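Local coordinates for protein 401aa long hypothetical glucose-1-phosphate thymidylyltransferase (Sulfolobus tokodaii, PDB 2GGO) that probably works as a bifunctional sugar-1-phosphate nucleotidylyltransferase and amino-sugar acetyltransferase in the synthesis of UDP-N-acetylglucosamine and UDP-N-acetylgalactosamine, at residues Asn225-Gln230 with Lys244-Glu249; Pro262-Lys267 with Tyr280-Glu285. All coordinates share one frame; numbering follows the deposited sequence.

Contact 1. Residues Asn225-Gln230 with Lys244-Glu249; sequences NLVFSQ and KVIIEE
The Phe228 ring meets the Lys244 ammonium obliquely, CD1 lying 4.1 Å from NZ. This is where the C-terminal left-handed parallel beta-helix begins, its first strand, 230-231, following helix 212-225 after a short connection. Lys244 leaves its backbone with CG anti to N (chi1 -167°) and then bends at chi3 and chi4, which carries NZ back to Val227 O in a short 2.5 Å hydrogen bond. The same ammonium bonds to Leu223 O and Asp224 O, gathering two carbonyls from the last turn of the helix and one from the connection that follows; the helix end would probably suit a positive charge. A methionine here would probably leave those carbonyls without their shared donor and weaken the hold on the turn from helix to strand. Beyond it, Val227 CG2 rests on Ile246 CD1 at 3.7 Å, while Ile246 CG1 comes within 3.6 Å of Phe228 O. Val245 N gives Ser229 OG a weak bond, 3.5 Å long. Gln230 pairs with Ile246 in a parallel bridge: its N binds Val245 O at 3.1 Å, and its O accepts a nearly straight bond from Ile247 N, 2.8 Å long.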
ATOM      1  N   ASN A 225       0.233 -15.557   4.111  1.00 36.93           N
ATOM      2  CA  ASN A 225       1.612 -15.943   4.348  1.00 37.88           C
ATOM      3  C   ASN A 225       2.181 -15.581   5.688  1.00 38.89           C
ATOM      4  O   ASN A 225       2.986 -16.347   6.221  1.00 39.31           O
ATOM      5  CB  ASN A 225       2.485 -15.394   3.242  1.00 38.08           C
ATOM      6  CG  ASN A 225       2.277 -16.116   1.941  1.00 40.39           C
ATOM      7  OD1 ASN A 225       1.452 -15.725   1.100  1.00 41.40           O
ATOM      8  ND2 ASN A 225       3.016 -17.203   1.761  1.00 45.05           N
ATOM      9  N   LEU A 226       1.784 -14.444   6.260  1.00 38.58           N
ATOM     10  CA  LEU A 226       2.480 -13.993   7.448  1.00 39.12           C
ATOM     11  C   LEU A 226       1.855 -14.362   8.775  1.00 40.20           C
ATOM     12  O   LEU A 226       2.478 -14.130   9.804  1.00 41.18           O
ATOM     13  CB  LEU A 226       2.767 -12.490   7.395  1.00 38.99           C
ATOM     14  CG  LEU A 226       3.430 -11.953   6.127  1.00 38.22           C
ATOM     15  CD1 LEU A 226       3.419 -10.424   6.170  1.00 35.00           C
ATOM     16  CD2 LEU A 226       4.861 -12.487   5.913  1.00 35.36           C
ATOM     17  N   VAL A 227       0.646 -14.924   8.777  1.00 41.73           N
ATOM     18  CA  VAL A 227      -0.110 -15.204  10.032  1.00 42.24           C
ATOM     19  C   VAL A 227      -0.796 -16.552   9.985  1.00 43.60           C
ATOM     20  O   VAL A 227      -0.991 -17.109   8.906  1.00 43.82           O
ATOM     21  CB  VAL A 227      -1.171 -14.105  10.428  1.00 42.47           C
ATOM     22  CG1 VAL A 227      -0.499 -12.835  10.922  1.00 41.40           C
ATOM     23  CG2 VAL A 227      -2.188 -13.802   9.279  1.00 41.32           C
ATOM     24  N   PHE A 228      -1.153 -17.062  11.163  1.00 45.08           N
ATOM     25  CA  PHE A 228      -1.681 -18.406  11.313  1.00 47.76           C
ATOM     26  C   PHE A 228      -2.904 -18.432  12.234  1.00 47.73           C
ATOM     27  O   PHE A 228      -3.002 -17.615  13.158  1.00 47.44           O
ATOM     28  CB  PHE A 228      -0.566 -19.377  11.790  1.00 49.76           C
ATOM     29  CG  PHE A 228       0.632 -19.425  10.849  1.00 54.01           C
ATOM     30  CD1 PHE A 228       0.461 -19.788   9.482  1.00 57.06           C
ATOM     31  CD2 PHE A 228       1.912 -19.049  11.297  1.00 56.84           C
ATOM     32  CE1 PHE A 228       1.548 -19.792   8.585  1.00 57.29           C
ATOM     33  CE2 PHE A 228       3.011 -19.055  10.409  1.00 57.54           C
ATOM     34  CZ  PHE A 228       2.825 -19.437   9.047  1.00 56.67           C
ATOM     35  N   SER A 229      -3.831 -19.359  11.956  1.00 47.73           N
ATOM     36  CA  SER A 229      -5.085 -19.486  12.701  1.00 47.88           C
ATOM     37  C   SER A 229      -4.882 -19.385  14.209  1.00 47.55           C
ATOM     38  O   SER A 229      -4.118 -20.142  14.778  1.00 47.59           O
ATOM     39  CB  SER A 229      -5.769 -20.812  12.376  1.00 47.68           C
ATOM     40  OG  SER A 229      -7.144 -20.764  12.744  1.00 51.05           O
ATOM     41  N   GLN A 230      -5.547 -18.424  14.845  1.00 46.97           N
ATOM     42  CA  GLN A 230      -5.490 -18.270  16.291  1.00 46.84           C
ATOM     43  C   GLN A 230      -6.712 -17.565  16.836  1.00 45.02           C
ATOM     44  O   GLN A 230      -7.328 -16.778  16.151  1.00 44.36           O
ATOM     45  CB  GLN A 230      -4.216 -17.519  16.731  1.00 46.69           C
ATOM     46  CG  GLN A 230      -3.999 -16.159  16.081  1.00 49.22           C
ATOM     47  CD  GLN A 230      -2.822 -15.402  16.698  1.00 49.58           C
ATOM     48  OE1 GLN A 230      -2.748 -15.242  17.924  1.00 54.67           O
ATOM     49  NE2 GLN A 230      -1.898 -14.933  15.849  1.00 51.29           N
ATOM     50  N   LYS A 244      -8.715 -20.669   7.860  1.00 36.05           N
ATOM     51  CA  LYS A 244      -7.820 -19.816   8.669  1.00 36.33           C
ATOM     52  C   LYS A 244      -8.502 -18.587   9.213  1.00 36.23           C
ATOM     53  O   LYS A 244      -8.958 -17.752   8.439  1.00 36.62           O
ATOM     54  CB  LYS A 244      -6.627 -19.345   7.847  1.00 36.79           C
ATOM     55  CG  LYS A 244      -5.513 -18.726   8.695  1.00 38.07           C
ATOM     56  CD  LYS A 244      -4.574 -17.876   7.874  1.00 37.92           C
ATOM     57  CE  LYS A 244      -3.659 -18.727   7.053  1.00 39.81           C
ATOM     58  NZ  LYS A 244      -2.303 -18.121   6.980  1.00 45.37           N
ATOM     59  N   VAL A 245      -8.525 -18.444  10.532  1.00 35.69           N
ATOM     60  CA  VAL A 245      -9.105 -17.267  11.131  1.00 35.42           C
ATOM     61  C   VAL A 245      -8.243 -16.694  12.238  1.00 35.40           C
ATOM     62  O   VAL A 245      -7.980 -17.366  13.220  1.00 36.66           O
ATOM     63  CB  VAL A 245     -10.526 -17.574  11.655  1.00 35.37           C
ATOM     64  CG1 VAL A 245     -11.207 -16.320  12.126  1.00 33.73           C
ATOM     65  CG2 VAL A 245     -11.356 -18.186  10.536  1.00 35.95           C
ATOM     66  N   ILE A 246      -7.824 -15.441  12.096  1.00 35.10           N
ATOM     67  CA  ILE A 246      -7.077 -14.767  13.160  1.00 35.15           C
ATOM     68  C   ILE A 246      -8.047 -13.919  13.968  1.00 35.30           C
ATOM     69  O   ILE A 246      -8.619 -12.944  13.470  1.00 35.02           O
ATOM     70  CB  ILE A 246      -5.909 -13.893  12.640  1.00 34.53           C
ATOM     71  CG1 ILE A 246      -4.838 -14.756  11.995  1.00 33.71           C
ATOM     72  CG2 ILE A 246      -5.251 -13.166  13.761  1.00 35.64           C
ATOM     73  CD1 ILE A 246      -5.249 -15.354  10.649  1.00 32.38           C
ATOM     74  N   ILE A 247      -8.237 -14.314  15.219  1.00 35.34           N
ATOM     75  CA  ILE A 247      -9.034 -13.531  16.132  1.00 35.03           C
ATOM     76  C   ILE A 247      -8.100 -12.945  17.192  1.00 36.20           C
ATOM     77  O   ILE A 247      -7.454 -13.684  17.954  1.00 36.21           O
ATOM     78  CB  ILE A 247     -10.166 -14.356  16.778  1.00 34.27           C
ATOM     79  CG1 ILE A 247     -10.945 -15.113  15.702  1.00 34.38           C
ATOM     80  CG2 ILE A 247     -11.073 -13.430  17.577  1.00 33.07           C
ATOM     81  CD1 ILE A 247     -11.934 -16.140  16.180  1.00 34.43           C
ATOM     82  N   GLU A 248      -8.053 -11.625  17.247  1.00 37.19           N
ATOM     83  CA  GLU A 248      -7.131 -10.921  18.112  1.00 39.20           C
ATOM     84  C   GLU A 248      -7.746 -10.580  19.434  1.00 40.14           C
ATOM     85  O   GLU A 248      -8.950 -10.735  19.639  1.00 40.68           O
ATOM     86  CB  GLU A 248      -6.727  -9.647  17.459  1.00 39.15           C
ATOM     87  CG  GLU A 248      -6.106  -9.894  16.175  1.00 42.67           C
ATOM     88  CD  GLU A 248      -4.656  -9.776  16.313  1.00 50.77           C
ATOM     89  OE1 GLU A 248      -4.052 -10.709  16.954  1.00 49.18           O
ATOM     90  OE2 GLU A 248      -4.152  -8.717  15.819  1.00 51.84           O
ATOM     91  N   GLU A 249      -6.910 -10.111  20.351  1.00 41.20           N
ATOM     92  CA  GLU A 249      -7.346  -9.954  21.707  1.00 42.50           C
ATOM     93  C   GLU A 249      -8.368  -8.864  21.801  1.00 40.57           C
ATOM     94  O   GLU A 249      -8.318  -7.889  21.070  1.00 40.33           O
ATOM     95  CB  GLU A 249      -6.163  -9.656  22.619  1.00 42.91           C
ATOM     96  CG  GLU A 249      -5.252  -8.548  22.118  1.00 46.53           C
ATOM     97  CD  GLU A 249      -4.137  -8.175  23.133  1.00 48.68           C
ATOM     98  OE1 GLU A 249      -3.607  -9.097  23.833  1.00 54.40           O
ATOM     99  OE2 GLU A 249      -3.814  -6.949  23.215  1.00 55.76           O
TER

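Contact 2. Residues Pro262-Lys267 with Tyr280-Glu285; sequences PVYIGK and YTILVE
Strands 263-265 and 281-283 run parallel, 14° apart with axes 4.8 Å from each other at closest, and their hydrogen bonds pass back and forth between the backbones. Tyr264 N binds Thr281 O at 2.9 Å, and Tyr264 O receives Leu283 N in a practically straight bond of 2.8 Å. Pro262 O and Tyr280 N extend the pairing at one end, Leu283 O and Gly266 N at the other, and past that a water bridges Lys267 N to Val284 O. At Gly266 the chains come so close that a beta carbon would run into Leu283 O and Val284 O; its CA instead makes a CA-H...O contact with the latter.

Pro262, which follows a cis peptide bond, lays CG over one face of the Tyr280 ring, 3.8 Å from its centroid and shifted toward the rim, a CH-pi contact. The phenol beyond is gripped from elsewhere: its OH is hydrogen-bonded to Asp224 OD1, and Lys220 makes a cation-pi contact with the ring. Tyr264 has CG anti to its own nitrogen (chi1 -177°), which swings the ring along the strand until Val284 O lies at its edge, in plane, 4.0 Å from CE2; its CB meets Ile282 CG1. On the opposite face of the sheet Val263 CG2 sits beside Thr281 CB, both side chains pointing the same way, and Ile265 CG2 nears Leu283 CD1 at 4.4 Å.

These are neighbouring coils of the left-handed beta-helix built from hexapeptide repeats. Ile265 and Leu283 both touch Ile271 of strand 270-271, on another side of the coil, whereas Pro262, Tyr280 and Ile282 pack against Leu223 of helix 212-225; strands 245-247 and 298-300 continue the sheet beyond the pair.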
ATOM      1  N   PRO A 262      -9.883 -17.588   4.660  1.00 28.70           N
ATOM      2  CA  PRO A 262      -9.066 -16.797   5.578  1.00 29.10           C
ATOM      3  C   PRO A 262      -9.628 -15.418   5.935  1.00 28.17           C
ATOM      4  O   PRO A 262     -10.016 -14.658   5.053  1.00 28.89           O
ATOM      5  CB  PRO A 262      -7.738 -16.636   4.838  1.00 28.19           C
ATOM      6  CG  PRO A 262      -8.061 -16.789   3.449  1.00 28.88           C
ATOM      7  CD  PRO A 262      -9.325 -17.582   3.297  1.00 27.83           C
ATOM      8  N   VAL A 263      -9.633 -15.135   7.231  1.00 27.58           N
ATOM      9  CA  VAL A 263     -10.179 -13.917   7.746  1.00 26.44           C
ATOM     10  C   VAL A 263      -9.327 -13.422   8.874  1.00 26.76           C
ATOM     11  O   VAL A 263      -8.938 -14.181   9.764  1.00 26.38           O
ATOM     12  CB  VAL A 263     -11.593 -14.208   8.258  1.00 27.08           C
ATOM     13  CG1 VAL A 263     -12.045 -13.222   9.293  1.00 26.85           C
ATOM     14  CG2 VAL A 263     -12.541 -14.314   7.077  1.00 25.16           C
ATOM     15  N   TYR A 264      -9.032 -12.139   8.846  1.00 25.64           N
ATOM     16  CA  TYR A 264      -8.302 -11.489   9.907  1.00 26.20           C
ATOM     17  C   TYR A 264      -9.254 -10.597  10.700  1.00 26.76           C
ATOM     18  O   TYR A 264      -9.843  -9.633  10.137  1.00 27.20           O
ATOM     19  CB  TYR A 264      -7.216 -10.598   9.297  1.00 26.68           C
ATOM     20  CG  TYR A 264      -6.350  -9.936  10.335  1.00 27.77           C
ATOM     21  CD1 TYR A 264      -5.340 -10.654  10.960  1.00 24.53           C
ATOM     22  CD2 TYR A 264      -6.549  -8.612  10.721  1.00 26.42           C
ATOM     23  CE1 TYR A 264      -4.543 -10.091  11.870  1.00 27.42           C
ATOM     24  CE2 TYR A 264      -5.737  -8.043  11.717  1.00 28.64           C
ATOM     25  CZ  TYR A 264      -4.732  -8.799  12.252  1.00 28.69           C
ATOM     26  OH  TYR A 264      -3.909  -8.298  13.234  1.00 31.49           O
ATOM     27  N   ILE A 265      -9.393 -10.865  12.005  1.00 27.10           N
ATOM     28  CA  ILE A 265     -10.235 -10.027  12.865  1.00 26.82           C
ATOM     29  C   ILE A 265      -9.425  -9.193  13.859  1.00 27.96           C
ATOM     30  O   ILE A 265      -9.017  -9.692  14.881  1.00 28.66           O
ATOM     31  CB  ILE A 265     -11.349 -10.881  13.572  1.00 26.45           C
ATOM     32  CG1 ILE A 265     -12.083 -11.714  12.494  1.00 23.10           C
ATOM     33  CG2 ILE A 265     -12.257  -9.993  14.421  1.00 26.72           C
ATOM     34  CD1 ILE A 265     -13.303 -12.374  12.867  1.00 23.65           C
ATOM     35  N   GLY A 266      -9.235  -7.906  13.564  1.00 28.25           N
ATOM     36  CA  GLY A 266      -8.349  -7.048  14.380  1.00 29.15           C
ATOM     37  C   GLY A 266      -8.785  -6.901  15.825  1.00 30.11           C
ATOM     38  O   GLY A 266      -9.902  -7.197  16.168  1.00 31.07           O
ATOM     39  N   LYS A 267      -7.915  -6.389  16.685  1.00 31.61           N
ATOM     40  CA  LYS A 267      -8.199  -6.355  18.125  1.00 32.92           C
ATOM     41  C   LYS A 267      -9.318  -5.400  18.525  1.00 31.00           C
ATOM     42  O   LYS A 267      -9.468  -4.335  17.967  1.00 30.53           O
ATOM     43  CB  LYS A 267      -6.912  -6.094  18.947  1.00 33.61           C
ATOM     44  CG  LYS A 267      -6.148  -4.851  18.630  1.00 37.08           C
ATOM     45  CD  LYS A 267      -4.815  -4.790  19.478  1.00 37.62           C
ATOM     46  CE  LYS A 267      -3.670  -5.693  18.914  1.00 44.05           C
ATOM     47  NZ  LYS A 267      -3.504  -6.963  19.721  1.00 45.72           N
ATOM     48  N   TYR A 280     -10.996 -13.543   2.820  1.00 23.75           N
ATOM     49  CA  TYR A 280     -10.179 -12.336   2.626  1.00 24.32           C
ATOM     50  C   TYR A 280     -10.804 -11.112   3.234  1.00 23.96           C
ATOM     51  O   TYR A 280     -10.552 -10.013   2.800  1.00 23.97           O
ATOM     52  CB  TYR A 280      -9.715 -12.157   1.176  1.00 26.67           C
ATOM     53  CG  TYR A 280      -8.809 -13.297   0.806  1.00 30.31           C
ATOM     54  CD1 TYR A 280      -7.543 -13.422   1.415  1.00 32.38           C
ATOM     55  CD2 TYR A 280      -9.235 -14.296  -0.083  1.00 32.13           C
ATOM     56  CE1 TYR A 280      -6.688 -14.502   1.112  1.00 32.51           C
ATOM     57  CE2 TYR A 280      -8.401 -15.383  -0.396  1.00 32.28           C
ATOM     58  CZ  TYR A 280      -7.130 -15.477   0.219  1.00 33.67           C
ATOM     59  OH  TYR A 280      -6.306 -16.545  -0.076  1.00 34.07           O
ATOM     60  N   THR A 281     -11.566 -11.334   4.305  1.00 24.00           N
ATOM     61  CA  THR A 281     -12.086 -10.263   5.121  1.00 24.17           C
ATOM     62  C   THR A 281     -10.970  -9.879   6.073  1.00 23.51           C
ATOM     63  O   THR A 281     -10.532 -10.704   6.828  1.00 25.25           O
ATOM     64  CB  THR A 281     -13.311 -10.707   5.894  1.00 24.87           C
ATOM     65  OG1 THR A 281     -14.412 -10.836   4.965  1.00 26.14           O
ATOM     66  CG2 THR A 281     -13.679  -9.652   6.962  1.00 21.11           C
ATOM     67  N   ILE A 282     -10.557  -8.624   6.035  1.00 22.70           N
ATOM     68  CA  ILE A 282      -9.490  -8.129   6.885  1.00 22.48           C
ATOM     69  C   ILE A 282     -10.004  -6.965   7.687  1.00 21.53           C
ATOM     70  O   ILE A 282     -10.233  -5.895   7.160  1.00 22.18           O
ATOM     71  CB  ILE A 282      -8.193  -7.754   6.003  1.00 22.84           C
ATOM     72  CG1 ILE A 282      -7.543  -9.068   5.477  1.00 23.05           C
ATOM     73  CG2 ILE A 282      -7.151  -6.846   6.748  1.00 20.72           C
ATOM     74  CD1 ILE A 282      -7.374  -9.006   3.946  1.00 18.81           C
ATOM     75  N   LEU A 283     -10.239  -7.155   8.980  1.00 21.67           N
ATOM     76  CA  LEU A 283     -10.675  -6.003   9.754  1.00 22.17           C
ATOM     77  C   LEU A 283      -9.492  -5.566  10.554  1.00 22.76           C
ATOM     78  O   LEU A 283      -9.109  -6.325  11.466  1.00 22.32           O
ATOM     79  CB  LEU A 283     -11.796  -6.406  10.721  1.00 20.48           C
ATOM     80  CG  LEU A 283     -12.873  -7.180   9.940  1.00 21.59           C
ATOM     81  CD1 LEU A 283     -13.819  -7.990  10.883  1.00 17.78           C
ATOM     82  CD2 LEU A 283     -13.629  -6.204   9.113  1.00 15.82           C
ATOM     83  N   VAL A 284      -8.924  -4.391  10.280  1.00 23.11           N
ATOM     84  CA  VAL A 284      -7.593  -4.102  10.853  1.00 25.73           C
ATOM     85  C   VAL A 284      -7.544  -3.922  12.374  1.00 27.59           C
ATOM     86  O   VAL A 284      -6.630  -4.414  13.028  1.00 29.71           O
ATOM     87  CB  VAL A 284      -6.751  -3.019  10.142  1.00 26.33           C
ATOM     88  CG1 VAL A 284      -7.007  -2.889   8.665  1.00 26.30           C
ATOM     89  CG2 VAL A 284      -6.676  -1.715  10.882  1.00 27.72           C
ATOM     90  N   GLU A 285      -8.544  -3.274  12.942  1.00 28.01           N
ATOM     91  CA  GLU A 285      -8.556  -2.975  14.353  1.00 28.92           C
ATOM     92  C   GLU A 285      -9.891  -2.332  14.752  1.00 28.57           C
ATOM     93  O   GLU A 285     -10.316  -1.353  14.127  1.00 28.30           O
ATOM     94  CB  GLU A 285      -7.452  -1.952  14.622  1.00 28.84           C
ATOM     95  CG  GLU A 285      -7.473  -1.344  15.988  1.00 32.80           C
ATOM     96  CD  GLU A 285      -6.394  -0.284  16.164  1.00 40.33           C
ATOM     97  OE1 GLU A 285      -5.730   0.110  15.174  1.00 43.31           O
ATOM     98  OE2 GLU A 285      -6.216   0.166  17.306  1.00 44.72           O
TER
HETATM   99  O   HOH W   1      -5.414  -5.655  15.362  1.00 44.82           O

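Overall arrangement
Following the chain from the nucleotidyltransferase part, helix 212-225 leads into 225-230, and contact 1 closes the first coil of the beta-helix when 244-249 comes round to pair with it. Contact 2 does the same farther on, after 262-267 has made another circuit to 280-285. The two loops lie in series, neither nested nor crossed, with centres about 9 Å apart. They meet between strands 245-247 and 263-265, neighbours in one parallel sheet: Ile265 N is probably bonded to Ile246 O, and Ile246 CG2 packs on the Tyr264 ring. Both contacts also reach helix 212-225, tying the beta-helix to the end of the preceding part.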